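Local structure of immunomodulatory active chitinase (Trichuris suis, 6G9C) at residues D221-W226 / K247-E252; T228-N233 / I289-Q294; I232-Y237 / K351-W356; Y237-D242 / D327-T332. The protein probably hydrolyses chitin as a family 18 glycosidase, and displays immunomodulatory properties in inflammatory lung disease. All blocks are in the same frame, centred on the assembly; numbering follows the deposited sequence.

Contact 1: D221-W226 / K247-E252; sequences DFHGAW and KMWNVE. With EDO (1,2-ethanediol), chain D.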
loop_
_atom_site.group_PDB
_atom_site.type_symbol
_atom_site.label_atom_id
_atom_site.label_comp_id
_atom_site.label_asym_id
_atom_site.label_seq_id
_atom_site.Cartn_x
_atom_site.Cartn_y
_atom_site.Cartn_z
ATOM N N ASP A 221 8.183 3.679 -33.277
ATOM C CA ASP A 221 9.314 4.471 -33.769
ATOM C C ASP A 221 9.982 3.823 -34.981
ATOM O O ASP A 221 11.189 3.981 -35.182
ATOM C CB ASP A 221 10.375 4.714 -32.689
ATOM C CG ASP A 221 9.835 5.400 -31.469
ATOM O OD1 ASP A 221 8.834 6.138 -31.565
ATOM O OD2 ASP A 221 10.438 5.213 -30.394
ATOM N N PHE A 222 9.230 3.085 -35.804
ATOM C CA PHE A 222 9.830 2.524 -37.015
ATOM C C PHE A 222 10.208 3.618 -38.002
ATOM O O PHE A 222 11.178 3.469 -38.757
ATOM C CB PHE A 222 8.873 1.530 -37.682
ATOM C CG PHE A 222 8.692 0.255 -36.917
ATOM C CD1 PHE A 222 9.736 -0.665 -36.806
ATOM C CD2 PHE A 222 7.485 -0.030 -36.307
ATOM C CE1 PHE A 222 9.571 -1.848 -36.104
ATOM C CE2 PHE A 222 7.311 -1.215 -35.595
ATOM C CZ PHE A 222 8.353 -2.123 -35.494
ATOM N N HIS A 223 9.447 4.716 -38.005
ATOM C CA HIS A 223 9.667 5.851 -38.883
ATOM C C HIS A 223 9.395 7.125 -38.100
ATOM O O HIS A 223 8.616 7.129 -37.146
ATOM C CB HIS A 223 8.769 5.748 -40.124
ATOM C CG HIS A 223 9.010 4.501 -40.909
ATOM N ND1 HIS A 223 10.130 4.327 -41.694
ATOM C CD2 HIS A 223 8.316 3.342 -40.975
ATOM C CE1 HIS A 223 10.099 3.123 -42.238
ATOM N NE2 HIS A 223 9.011 2.503 -41.816
ATOM N N GLY A 224 10.058 8.203 -38.500
ATOM C CA GLY A 224 9.958 9.447 -37.764
ATOM C C GLY A 224 10.753 10.535 -38.449
ATOM O O GLY A 224 11.286 10.345 -39.546
ATOM N N ALA A 225 10.833 11.684 -37.777
ATOM C CA ALA A 225 11.365 12.899 -38.385
ATOM C C ALA A 225 12.858 12.828 -38.678
ATOM O O ALA A 225 13.390 13.749 -39.306
ATOM C CB ALA A 225 11.055 14.096 -37.485
ATOM N N TRP A 226 13.552 11.774 -38.248
ATOM C CA TRP A 226 14.925 11.586 -38.700
ATOM C C TRP A 226 14.993 11.201 -40.171
ATOM O O TRP A 226 16.075 11.269 -40.758
ATOM C CB TRP A 226 15.628 10.529 -37.838
ATOM C CG TRP A 226 14.838 9.243 -37.699
ATOM C CD1 TRP A 226 14.926 8.136 -38.500
ATOM C CD2 TRP A 226 13.820 8.949 -36.721
ATOM N NE1 TRP A 226 14.049 7.162 -38.065
ATOM C CE2 TRP A 226 13.355 7.639 -36.980
ATOM C CE3 TRP A 226 13.271 9.661 -35.646
ATOM C CZ2 TRP A 226 12.356 7.027 -36.206
ATOM C CZ3 TRP A 226 12.282 9.047 -34.867
ATOM C CH2 TRP A 226 11.841 7.741 -35.154
ATOM N N LYS A 247 10.567 -4.431 -44.734
ATOM C CA LYS A 247 9.519 -5.451 -44.745
ATOM C C LYS A 247 9.211 -5.988 -43.347
ATOM O O LYS A 247 8.075 -6.399 -43.082
ATOM C CB LYS A 247 9.909 -6.603 -45.673
ATOM C CG LYS A 247 9.842 -6.265 -47.158
ATOM C CD LYS A 247 8.416 -5.947 -47.606
ATOM C CE LYS A 247 8.406 -5.247 -48.966
ATOM N NZ LYS A 247 7.059 -4.713 -49.340
ATOM N N MET A 248 10.197 -5.998 -42.446
ATOM C CA MET A 248 10.009 -6.476 -41.079
ATOM C C MET A 248 9.656 -5.364 -40.104
ATOM O O MET A 248 9.361 -5.647 -38.935
ATOM C CB MET A 248 11.277 -7.178 -40.577
ATOM C CG MET A 248 11.880 -8.166 -41.551
ATOM S SD MET A 248 11.397 -9.855 -41.169
ATOM C CE MET A 248 12.027 -10.077 -39.509
ATOM N N TRP A 249 9.681 -4.111 -40.548
ATOM C CA TRP A 249 9.533 -2.979 -39.635
ATOM C C TRP A 249 8.048 -2.694 -39.401
ATOM O O TRP A 249 7.497 -1.672 -39.811
ATOM C CB TRP A 249 10.274 -1.766 -40.182
ATOM C CG TRP A 249 11.778 -1.872 -40.033
ATOM C CD1 TRP A 249 12.535 -3.005 -40.136
ATOM C CD2 TRP A 249 12.689 -0.808 -39.744
ATOM N NE1 TRP A 249 13.863 -2.712 -39.932
ATOM C CE2 TRP A 249 13.984 -1.370 -39.686
ATOM C CE3 TRP A 249 12.539 0.566 -39.526
ATOM C CZ2 TRP A 249 15.119 -0.604 -39.423
ATOM C CZ3 TRP A 249 13.666 1.325 -39.265
ATOM C CH2 TRP A 249 14.943 0.737 -39.216
ATOM N N ASN A 250 7.409 -3.624 -38.700
ATOM C CA ASN A 250 5.998 -3.506 -38.363
ATOM C C ASN A 250 5.711 -4.453 -37.203
ATOM O O ASN A 250 6.545 -5.283 -36.837
ATOM C CB ASN A 250 5.104 -3.801 -39.580
ATOM C CG ASN A 250 5.434 -5.122 -40.244
ATOM O OD1 ASN A 250 5.070 -6.190 -39.742
ATOM N ND2 ASN A 250 6.131 -5.062 -41.386
ATOM N N VAL A 251 4.517 -4.308 -36.629
ATOM C CA VAL A 251 4.162 -5.060 -35.426
ATOM C C VAL A 251 4.143 -6.552 -35.721
ATOM O O VAL A 251 4.695 -7.362 -34.965
ATOM C CB VAL A 251 2.806 -4.584 -34.873
ATOM C CG1 VAL A 251 2.312 -5.542 -33.794
ATOM C CG2 VAL A 251 2.910 -3.159 -34.338
ATOM N N GLU A 252 3.526 -6.933 -36.842
ATOM C CA GLU A 252 3.349 -8.343 -37.166
ATOM C C GLU A 252 4.684 -9.063 -37.288
ATOM O O GLU A 252 4.868 -10.144 -36.724
ATOM C CB GLU A 252 2.554 -8.488 -38.465
ATOM C CG GLU A 252 2.289 -9.940 -38.847
ATOM C CD GLU A 252 1.800 -10.091 -40.277
ATOM O OE1 GLU A 252 2.552 -9.740 -41.213
ATOM O OE2 GLU A 252 0.659 -10.564 -40.460
HETATM C C1 EDO D . 9.225 5.487 -26.360
HETATM O O1 EDO D . 10.476 4.812 -26.426
HETATM C C2 EDO D . 8.834 6.018 -27.736
HETATM O O2 EDO D . 9.908 6.781 -28.294
HETATM O O HOH W 1 7.929 0.026 -42.009
#

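Contact 2: T228-N233 / I289-Q294; sequences TQTGIN and IGAPAQ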
loop_
_atom_site.group_PDB
_atom_site.type_symbol
_atom_site.label_atom_id
_atom_site.label_comp_id
_atom_site.label_asym_id
_atom_site.label_seq_id
_atom_site.Cartn_x
_atom_site.Cartn_y
_atom_site.Cartn_z
ATOM N N THR A 228 13.796 11.744 -44.251
ATOM C CA THR A 228 13.471 12.830 -45.168
ATOM C C THR A 228 12.135 12.643 -45.892
ATOM O O THR A 228 11.858 13.397 -46.831
ATOM C CB THR A 228 14.592 12.995 -46.205
ATOM O OG1 THR A 228 14.681 11.808 -47.006
ATOM C CG2 THR A 228 15.942 13.228 -45.512
ATOM N N GLN A 229 11.321 11.662 -45.498
ATOM C CA GLN A 229 9.991 11.484 -46.073
ATOM C C GLN A 229 9.057 10.894 -45.024
ATOM O O GLN A 229 9.494 10.243 -44.069
ATOM C CB GLN A 229 10.013 10.573 -47.298
ATOM C CG GLN A 229 10.318 9.135 -46.957
ATOM C CD GLN A 229 10.797 8.352 -48.155
ATOM O OE1 GLN A 229 11.938 8.505 -48.594
ATOM N NE2 GLN A 229 9.926 7.505 -48.695
ATOM N N THR A 230 7.759 11.105 -45.230
ATOM C CA THR A 230 6.779 10.650 -44.249
ATOM C C THR A 230 6.662 9.132 -44.247
ATOM O O THR A 230 6.885 8.466 -45.261
ATOM C CB THR A 230 5.396 11.248 -44.520
ATOM O OG1 THR A 230 4.902 10.746 -45.770
ATOM C CG2 THR A 230 5.457 12.776 -44.555
ATOM N N GLY A 231 6.271 8.596 -43.092
ATOM C CA GLY A 231 6.144 7.162 -42.905
ATOM C C GLY A 231 5.358 6.890 -41.641
ATOM O O GLY A 231 4.935 7.813 -40.939
ATOM N N ILE A 232 5.171 5.602 -41.353
ATOM C CA ILE A 232 4.234 5.147 -40.323
ATOM C C ILE A 232 4.992 4.832 -39.042
ATOM O O ILE A 232 5.923 4.012 -39.047
ATOM C CB ILE A 232 3.451 3.912 -40.794
ATOM C CG1 ILE A 232 2.802 4.165 -42.164
ATOM C CG2 ILE A 232 2.390 3.558 -39.771
ATOM C CD1 ILE A 232 1.805 5.301 -42.160
ATOM N N ASN A 233 4.575 5.455 -37.938
ATOM C CA ASN A 233 5.239 5.234 -36.655
ATOM C C ASN A 233 5.190 3.760 -36.247
ATOM O O ASN A 233 6.214 3.165 -35.891
ATOM C CB ASN A 233 4.599 6.126 -35.586
ATOM C CG ASN A 233 5.284 5.996 -34.221
ATOM O OD1 ASN A 233 6.513 5.984 -34.130
ATOM N ND2 ASN A 233 4.487 5.898 -33.162
ATOM N N ILE A 289 1.679 8.937 -47.682
ATOM C CA ILE A 289 2.775 8.221 -47.045
ATOM C C ILE A 289 3.928 8.143 -48.031
ATOM O O ILE A 289 3.747 7.739 -49.185
ATOM C CB ILE A 289 2.311 6.820 -46.615
ATOM C CG1 ILE A 289 1.146 6.929 -45.624
ATOM C CG2 ILE A 289 3.499 5.999 -46.047
ATOM C CD1 ILE A 289 0.314 5.653 -45.494
ATOM N N GLY A 290 5.122 8.538 -47.584
ATOM C CA GLY A 290 6.276 8.627 -48.460
ATOM C C GLY A 290 6.495 9.981 -49.099
ATOM O O GLY A 290 7.451 10.133 -49.871
ATOM N N ALA A 291 5.645 10.966 -48.812
ATOM C CA ALA A 291 5.820 12.293 -49.380
ATOM C C ALA A 291 7.115 12.922 -48.865
ATOM O O ALA A 291 7.537 12.660 -47.736
ATOM C CB ALA A 291 4.631 13.188 -49.031
ATOM N N PRO A 292 7.772 13.752 -49.671
ATOM C CA PRO A 292 9.027 14.362 -49.215
ATOM C C PRO A 292 8.777 15.313 -48.055
ATOM O O PRO A 292 7.741 15.981 -47.982
ATOM C CB PRO A 292 9.538 15.108 -50.456
ATOM C CG PRO A 292 8.321 15.361 -51.275
ATOM C CD PRO A 292 7.406 14.177 -51.030
ATOM N N ALA A 293 9.741 15.359 -47.139
ATOM C CA ALA A 293 9.678 16.230 -45.979
ATOM C C ALA A 293 10.943 17.067 -45.907
ATOM O O ALA A 293 12.012 16.646 -46.357
ATOM C CB ALA A 293 9.527 15.443 -44.689
ATOM N N GLN A 294 10.812 18.260 -45.335
ATOM C CA GLN A 294 11.946 19.156 -45.166
ATOM C C GLN A 294 12.439 19.214 -43.728
ATOM O O GLN A 294 13.458 19.852 -43.460
ATOM C CB GLN A 294 11.587 20.563 -45.647
ATOM C CG GLN A 294 10.484 21.248 -44.862
ATOM C CD GLN A 294 10.267 22.680 -45.322
ATOM O OE1 GLN A 294 9.562 22.932 -46.301
ATOM N NE2 GLN A 294 10.888 23.624 -44.625
#

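Contact 3: I232-Y237 / K351-W356; sequences INSPLY and KAKINW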
loop_
_atom_site.group_PDB
_atom_site.type_symbol
_atom_site.label_atom_id
_atom_site.label_comp_id
_atom_site.label_asym_id
_atom_site.label_seq_id
_atom_site.Cartn_x
_atom_site.Cartn_y
_atom_site.Cartn_z
ATOM N N ILE A 232 5.171 5.602 -41.353
ATOM C CA ILE A 232 4.234 5.147 -40.323
ATOM C C ILE A 232 4.992 4.832 -39.042
ATOM O O ILE A 232 5.923 4.012 -39.047
ATOM C CB ILE A 232 3.451 3.912 -40.794
ATOM C CG1 ILE A 232 2.802 4.165 -42.164
ATOM C CG2 ILE A 232 2.390 3.558 -39.771
ATOM C CD1 ILE A 232 1.805 5.301 -42.160
ATOM N N ASN A 233 4.575 5.455 -37.938
ATOM C CA ASN A 233 5.239 5.234 -36.655
ATOM C C ASN A 233 5.190 3.760 -36.247
ATOM O O ASN A 233 6.214 3.165 -35.891
ATOM C CB ASN A 233 4.599 6.126 -35.586
ATOM C CG ASN A 233 5.284 5.996 -34.221
ATOM O OD1 ASN A 233 6.513 5.984 -34.130
ATOM N ND2 ASN A 233 4.487 5.898 -33.162
ATOM N N SER A 234 4.019 3.141 -36.318
ATOM C CA SER A 234 3.836 1.776 -35.817
ATOM C C SER A 234 2.816 1.062 -36.684
ATOM O O SER A 234 1.648 0.895 -36.300
ATOM C CB SER A 234 3.413 1.793 -34.345
ATOM O OG SER A 234 3.343 0.487 -33.787
ATOM N N PRO A 235 3.210 0.640 -37.886
ATOM C CA PRO A 235 2.267 -0.074 -38.748
ATOM C C PRO A 235 2.042 -1.476 -38.224
ATOM O O PRO A 235 2.977 -2.146 -37.777
ATOM C CB PRO A 235 2.969 -0.095 -40.110
ATOM C CG PRO A 235 4.439 -0.042 -39.783
ATOM C CD PRO A 235 4.564 0.733 -38.482
ATOM N N LEU A 236 0.784 -1.915 -38.273
ATOM C CA LEU A 236 0.483 -3.292 -37.899
ATOM C C LEU A 236 1.051 -4.268 -38.921
ATOM O O LEU A 236 1.666 -5.273 -38.548
ATOM C CB LEU A 236 -1.030 -3.491 -37.747
ATOM C CG LEU A 236 -1.471 -4.922 -37.409
ATOM C CD1 LEU A 236 -0.764 -5.420 -36.151
ATOM C CD2 LEU A 236 -2.985 -4.994 -37.243
ATOM N N TYR A 237 0.866 -3.982 -40.214
ATOM C CA TYR A 237 1.400 -4.809 -41.284
ATOM C C TYR A 237 2.259 -3.977 -42.225
ATOM O O TYR A 237 2.159 -2.748 -42.272
ATOM C CB TYR A 237 0.300 -5.462 -42.126
ATOM C CG TYR A 237 -0.812 -6.118 -41.357
ATOM C CD1 TYR A 237 -0.632 -7.362 -40.766
ATOM C CD2 TYR A 237 -2.061 -5.509 -41.250
ATOM C CE1 TYR A 237 -1.661 -7.976 -40.080
ATOM C CE2 TYR A 237 -3.095 -6.115 -40.568
ATOM C CZ TYR A 237 -2.889 -7.347 -39.985
ATOM O OH TYR A 237 -3.915 -7.955 -39.304
ATOM N N LYS A 351 -7.874 -0.767 -31.970
ATOM C CA LYS A 351 -8.819 -1.870 -32.084
ATOM C C LYS A 351 -8.249 -2.981 -32.945
ATOM O O LYS A 351 -8.332 -4.167 -32.596
ATOM C CB LYS A 351 -10.140 -1.374 -32.695
ATOM C CG LYS A 351 -11.308 -1.339 -31.770
ATOM C CD LYS A 351 -12.521 -0.662 -32.446
ATOM C CE LYS A 351 -12.888 -1.311 -33.778
ATOM N NZ LYS A 351 -14.082 -0.656 -34.417
ATOM N N ALA A 352 -7.704 -2.615 -34.107
ATOM C CA ALA A 352 -7.161 -3.624 -35.004
ATOM C C ALA A 352 -5.984 -4.343 -34.356
ATOM O O ALA A 352 -5.899 -5.576 -34.400
ATOM C CB ALA A 352 -6.750 -2.979 -36.327
ATOM N N LYS A 353 -5.083 -3.586 -33.722
ATOM C CA LYS A 353 -3.888 -4.173 -33.116
ATOM C C LYS A 353 -4.238 -5.076 -31.933
ATOM O O LYS A 353 -3.716 -6.190 -31.816
ATOM C CB LYS A 353 -2.937 -3.060 -32.679
ATOM C CG LYS A 353 -2.287 -2.340 -33.861
ATOM C CD LYS A 353 -1.480 -1.139 -33.397
ATOM C CE LYS A 353 -0.632 -0.584 -34.535
ATOM N NZ LYS A 353 0.077 0.670 -34.130
ATOM N N ILE A 354 -5.111 -4.604 -31.039
ATOM C CA ILE A 354 -5.450 -5.383 -29.847
ATOM C C ILE A 354 -6.251 -6.628 -30.215
ATOM O O ILE A 354 -6.082 -7.693 -29.605
ATOM C CB ILE A 354 -6.192 -4.494 -28.833
ATOM C CG1 ILE A 354 -5.267 -3.363 -28.377
ATOM C CG2 ILE A 354 -6.663 -5.307 -27.620
ATOM C CD1 ILE A 354 -5.932 -2.343 -27.492
ATOM N N ASN A 355 -7.157 -6.517 -31.194
ATOM C CA ASN A 355 -7.854 -7.704 -31.682
ATOM C C ASN A 355 -6.884 -8.659 -32.366
ATOM O O ASN A 355 -7.038 -9.882 -32.273
ATOM C CB ASN A 355 -8.978 -7.306 -32.640
ATOM C CG ASN A 355 -10.227 -6.846 -31.916
ATOM O OD1 ASN A 355 -10.718 -7.513 -31.005
ATOM N ND2 ASN A 355 -10.750 -5.701 -32.321
ATOM N N TRP A 356 -5.873 -8.116 -33.050
ATOM C CA TRP A 356 -4.837 -8.958 -33.641
ATOM C C TRP A 356 -4.039 -9.706 -32.567
ATOM O O TRP A 356 -3.764 -10.904 -32.709
ATOM C CB TRP A 356 -3.911 -8.101 -34.505
ATOM C CG TRP A 356 -2.740 -8.849 -35.055
ATOM C CD1 TRP A 356 -2.706 -9.599 -36.195
ATOM C CD2 TRP A 356 -1.428 -8.923 -34.485
ATOM N NE1 TRP A 356 -1.451 -10.134 -36.371
ATOM C CE2 TRP A 356 -0.647 -9.730 -35.336
ATOM C CE3 TRP A 356 -0.837 -8.376 -33.344
ATOM C CZ2 TRP A 356 0.693 -10.011 -35.077
ATOM C CZ3 TRP A 356 0.497 -8.661 -33.087
ATOM C CH2 TRP A 356 1.245 -9.466 -33.950
HETATM O O HOH W 2 1.665 -0.694 -32.049
#

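Contact 4: Y237-D242 / D327-T332; sequences YSRKED and DDESKT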
loop_
_atom_site.group_PDB
_atom_site.type_symbol
_atom_site.label_atom_id
_atom_site.label_comp_id
_atom_site.label_asym_id
_atom_site.label_seq_id
_atom_site.Cartn_x
_atom_site.Cartn_y
_atom_site.Cartn_z
ATOM N N TYR A 237 0.866 -3.982 -40.214
ATOM C CA TYR A 237 1.400 -4.809 -41.284
ATOM C C TYR A 237 2.259 -3.977 -42.225
ATOM O O TYR A 237 2.159 -2.748 -42.272
ATOM C CB TYR A 237 0.300 -5.462 -42.126
ATOM C CG TYR A 237 -0.812 -6.118 -41.357
ATOM C CD1 TYR A 237 -0.632 -7.362 -40.766
ATOM C CD2 TYR A 237 -2.061 -5.509 -41.250
ATOM C CE1 TYR A 237 -1.661 -7.976 -40.080
ATOM C CE2 TYR A 237 -3.095 -6.115 -40.568
ATOM C CZ TYR A 237 -2.889 -7.347 -39.985
ATOM O OH TYR A 237 -3.915 -7.955 -39.304
ATOM N N SER A 238 3.067 -4.676 -43.018
ATOM C CA SER A 238 3.825 -4.033 -44.078
ATOM C C SER A 238 2.896 -3.584 -45.204
ATOM O O SER A 238 1.786 -4.091 -45.374
ATOM C CB SER A 238 4.881 -4.983 -44.639
ATOM O OG SER A 238 4.260 -6.113 -45.218
ATOM N N ARG A 239 3.370 -2.617 -45.980
ATOM C CA ARG A 239 2.637 -2.092 -47.123
ATOM C C ARG A 239 3.364 -2.472 -48.405
ATOM O O ARG A 239 4.593 -2.566 -48.430
ATOM C CB ARG A 239 2.496 -0.570 -47.042
ATOM C CG ARG A 239 2.312 -0.029 -45.638
ATOM C CD ARG A 239 2.348 1.493 -45.650
ATOM N NE ARG A 239 1.238 2.071 -46.408
ATOM C CZ ARG A 239 1.369 2.779 -47.530
ATOM N NH1 ARG A 239 2.572 3.005 -48.050
ATOM N NH2 ARG A 239 0.288 3.267 -48.131
ATOM N N LYS A 240 2.588 -2.697 -49.468
ATOM C CA LYS A 240 3.180 -3.097 -50.744
ATOM C C LYS A 240 4.206 -2.086 -51.237
ATOM O O LYS A 240 5.147 -2.457 -51.948
ATOM C CB LYS A 240 2.088 -3.299 -51.797
ATOM C CG LYS A 240 1.602 -4.734 -51.916
ATOM C CD LYS A 240 0.505 -4.867 -52.960
ATOM C CE LYS A 240 -0.766 -4.163 -52.512
ATOM N NZ LYS A 240 -1.348 -4.787 -51.288
ATOM N N GLU A 241 4.051 -0.815 -50.875
ATOM C CA GLU A 241 4.993 0.218 -51.285
ATOM C C GLU A 241 6.210 0.324 -50.370
ATOM O O GLU A 241 7.137 1.076 -50.688
ATOM C CB GLU A 241 4.282 1.571 -51.364
ATOM C CG GLU A 241 3.219 1.618 -52.451
ATOM C CD GLU A 241 2.260 2.781 -52.291
ATOM O OE1 GLU A 241 2.646 3.923 -52.625
ATOM O OE2 GLU A 241 1.119 2.549 -51.835
ATOM N N ASP A 242 6.231 -0.388 -49.246
ATOM C CA ASP A 242 7.452 -0.474 -48.459
ATOM C C ASP A 242 8.566 -1.056 -49.317
ATOM O O ASP A 242 8.372 -2.052 -50.017
ATOM C CB ASP A 242 7.247 -1.351 -47.224
ATOM C CG ASP A 242 6.375 -0.699 -46.168
ATOM O OD1 ASP A 242 5.925 0.449 -46.374
ATOM O OD2 ASP A 242 6.138 -1.351 -45.129
ATOM N N ASP A 327 -5.144 4.526 -43.455
ATOM C CA ASP A 327 -4.336 3.646 -44.304
ATOM C C ASP A 327 -4.694 2.206 -43.959
ATOM O O ASP A 327 -4.212 1.664 -42.967
ATOM C CB ASP A 327 -2.844 3.894 -44.106
ATOM C CG ASP A 327 -2.000 3.060 -45.050
ATOM O OD1 ASP A 327 -2.081 3.311 -46.274
ATOM O OD2 ASP A 327 -1.277 2.153 -44.573
ATOM N N ASP A 328 -5.533 1.576 -44.787
ATOM C CA ASP A 328 -6.043 0.263 -44.406
ATOM C C ASP A 328 -4.957 -0.807 -44.461
ATOM O O ASP A 328 -5.045 -1.808 -43.740
ATOM C CB ASP A 328 -7.240 -0.128 -45.282
ATOM C CG ASP A 328 -8.115 -1.204 -44.627
ATOM O OD1 ASP A 328 -8.627 -0.979 -43.503
ATOM O OD2 ASP A 328 -8.275 -2.288 -45.232
ATOM N N GLU A 329 -3.922 -0.611 -45.283
ATOM C CA GLU A 329 -2.858 -1.606 -45.382
ATOM C C GLU A 329 -2.126 -1.759 -44.055
ATOM O O GLU A 329 -1.936 -2.874 -43.557
ATOM C CB GLU A 329 -1.878 -1.216 -46.486
ATOM C CG GLU A 329 -1.790 -2.219 -47.610
ATOM C CD GLU A 329 -0.716 -1.865 -48.612
ATOM O OE1 GLU A 329 -0.524 -0.660 -48.870
ATOM O OE2 GLU A 329 -0.060 -2.789 -49.132
ATOM N N SER A 330 -1.697 -0.645 -43.474
ATOM C CA SER A 330 -1.015 -0.659 -42.192
ATOM C C SER A 330 -1.972 -0.645 -41.007
ATOM O O SER A 330 -1.524 -0.846 -39.873
ATOM C CB SER A 330 -0.078 0.542 -42.088
ATOM O OG SER A 330 -0.827 1.749 -42.005
ATOM N N LYS A 331 -3.268 -0.400 -41.243
ATOM C CA LYS A 331 -4.267 -0.246 -40.179
ATOM C C LYS A 331 -3.922 0.917 -39.241
ATOM O O LYS A 331 -4.081 0.825 -38.022
ATOM C CB LYS A 331 -4.450 -1.549 -39.390
ATOM C CG LYS A 331 -5.045 -2.700 -40.207
ATOM C CD LYS A 331 -6.488 -2.419 -40.599
ATOM C CE LYS A 331 -7.068 -3.510 -41.499
ATOM N NZ LYS A 331 -8.545 -3.315 -41.691
ATOM N N THR A 332 -3.442 2.025 -39.803
ATOM C CA THR A 332 -3.123 3.201 -39.002
ATOM C C THR A 332 -3.643 4.448 -39.708
ATOM O O THR A 332 -3.807 4.449 -40.935
ATOM C CB THR A 332 -1.612 3.375 -38.756
ATOM O OG1 THR A 332 -0.943 3.629 -40.001
ATOM C CG2 THR A 332 -1.000 2.132 -38.065
HETATM O O HOH W 3 1.435 0.192 -50.330
#

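Contact 1: D221-W226 / K247-E252
Phe222 and Trp249 both turn CG to the side of the backbone N, opposite the carbonyl carbon (chi1 -70° and -75°), and this shared choice brings their rings into one another's path. Neither a stack nor a T-shape results: the phenyl ring and the five-membered indole ring lie 5.9 Å apart between centroids, with planes at 45°. The closer contact is apolar, the ring carbon Phe222 CD1 resting 3.6 Å from the methylene Trp249 CB. One face of the phenyl ring is laid against backbone, with Trp249 C 3.6 Å above its centre and Asn250 N nearer the rim. Conversely, the carbonyl oxygen of Phe222 sits at the indole edge, in the ring plane, 3.3 Å from Trp249 CE3. No direct hydrogen bond joins the two segments; a water does so instead, lying in the plane of the His223 imidazole, whose ND1 is held by Glu227, at NE2 and donating to Trp249 O at 2.8 Å. Trp249 is the centre of an inverse gamma turn, after which Asn250 serves as N-cap, while its ND2 reaches back to Lys247 O at 2.9 Å. At the far end, Asp221 OD2 accepts from an ethanediol hydroxyl, EDO O2, at 2.7 Å, and its OD1 is bound by Arg277 and Tyr275 of strand 268-281. The buried contact thus sets the chain leaving barrel strand 214-218 against the start of helix 251-261, with Phe222 reaching Ser254 and Val251 meeting Trp356 of helix 347-360.

Contact 2: T228-N233 / I289-Q294
Ile289 opens the segment by sending its CD1 against Ile232 CD1, 3.7 Å away, the two branched chains crossing at a slant; Trp341 and Tyr334 also border Ile289. Next, Gly290, whose positive phi of 92° suits a residue without a side chain, turns its N-H into the fork of Thr230. It bonds to Thr230 O at 2.9 Å, well above the carbonyl plane, and more weakly to Thr230 OG1. The hydroxyl is there because chi1 of 65° tucks OG1 between the backbone N and the carbonyl carbon. Ala291 supplies the straighter bond: its O accepts from Thr230 N at 3.0 Å, in the carbonyl plane, and also receives a CA-H...O contact from Gln229 CA at 3.2 Å. Pro292, lacking an N-H, faces Gln229 as the non-hydrogen-bonded pair, with 4.4 Å between their CA atoms. Ala293 then resumes the bonding, its N donating to Thr228 O at 2.9 Å, while CB lies over that same carbonyl group. The outcome is a single antiparallel beta bridge between two loops, one following barrel strand 214-218 and the other following strand 268-281, at the border of the alpha+beta insertion domain found in many family 18 chitinases.

Contact 3: I232-Y237 / K351-W356
Trp356 and Leu236 meet ring face to methyl: Leu236 CD1 stands above the indole, 4.2 Å from the centroid of the five-membered ring and 23° off its normal, a CH-pi contact. Lys353 O, one helical turn back, lies in the indole plane at its edge. Tyr237 approaches with its own edge toward a face of Trp356, in an offset edge-to-face pair with planes at 90° and centroids 5.8 Å apart. The tyrosine in turn is backed on one face by Leu236 CG, 3.7 Å above its centre. With CG opposite the backbone N (chi1 178°), the branched end of Leu236 reaches the helix, CD1 over the tryptophan and CD2 toward Ala352. Beside this apolar patch, Lys353, extended beyond CG, runs past Leu236 to donate from NZ to Ser234 O at 2.7 Å, on a lone pair. A weak bond to Ser234 OG and a water shared with that hydroxyl add to the grip, though the ammonium's charge is met by Asp345, and Ser234 OG is also bonded to Cys219 O. Aromatic packing plus a buried lysine thus fasten helix 347-360, which precedes the last strand of the TIM barrel, 364-368, to the long loop following strand 214-218.

Contact 4: Y237-D242 / D327-T332
Arg239 and Asp327 form a side-on salt bridge, Arg239 NE donating to Asp327 OD2 at 3.1 Å and Arg239 NH2 to Asp327 OD1 at 3.0 Å. Guanidinium and carboxylate are twisted 49° from coplanar, and both oxygens are met on their syn sides. A second carboxylate takes the next residue: Glu329 OE2 accepts from Lys240 N at 2.7 Å and from Lys240 NZ at 3.2 Å, the donors coming from opposite faces of its plane. Glu329 OE1 instead lies over the guanidinium face, 3.8 Å above it, where attraction is by charge alone. Water 3 fixes that oxygen further, donating to Glu329 OE1 and Glu241 OE2 and accepting from Glu241 N. One shell out, Asp327 OD2 also receives Ser330 N, in an Asx motif, and Ser330 OG at 2.6 Å on its anti lone pair, a set of donors that should favour the ionised acid. Within the type I turn from Arg239 to Asp242, Asp242 OD2 accepts from Arg239 N. Tyr237 merely sets its ring edge against Glu329 O and Lys331 CG. Here the turn of the hairpin 323-327/332-337, closed by a G1 beta bulge, meets a surface loop of the barrel, joining the chitinase insertion to it by charge.

Overall arrangement
Following the chain from barrel strand 214-218, one long loop supplies the first half of every contact before helix 251-261 begins. Contact 1 closes that loop on itself, bringing its start to the helix N terminus. The other three reach further ahead: contact 2 to the loop after strand 268-281, contact 4 to the hairpin turn at 327-332, and contact 3 to helix 347-360. Contact 1 crosses all of them, contact 2 crosses contact 4, and contact 4 falls wholly within the span of contact 3, with Tyr237 common to both. Contacts 2 and 3 share Ile232 and Asn233. Contacts 2 and 4 thus tie this irregular strip to the insertion, contacts 1 and 3 to helices of the barrel.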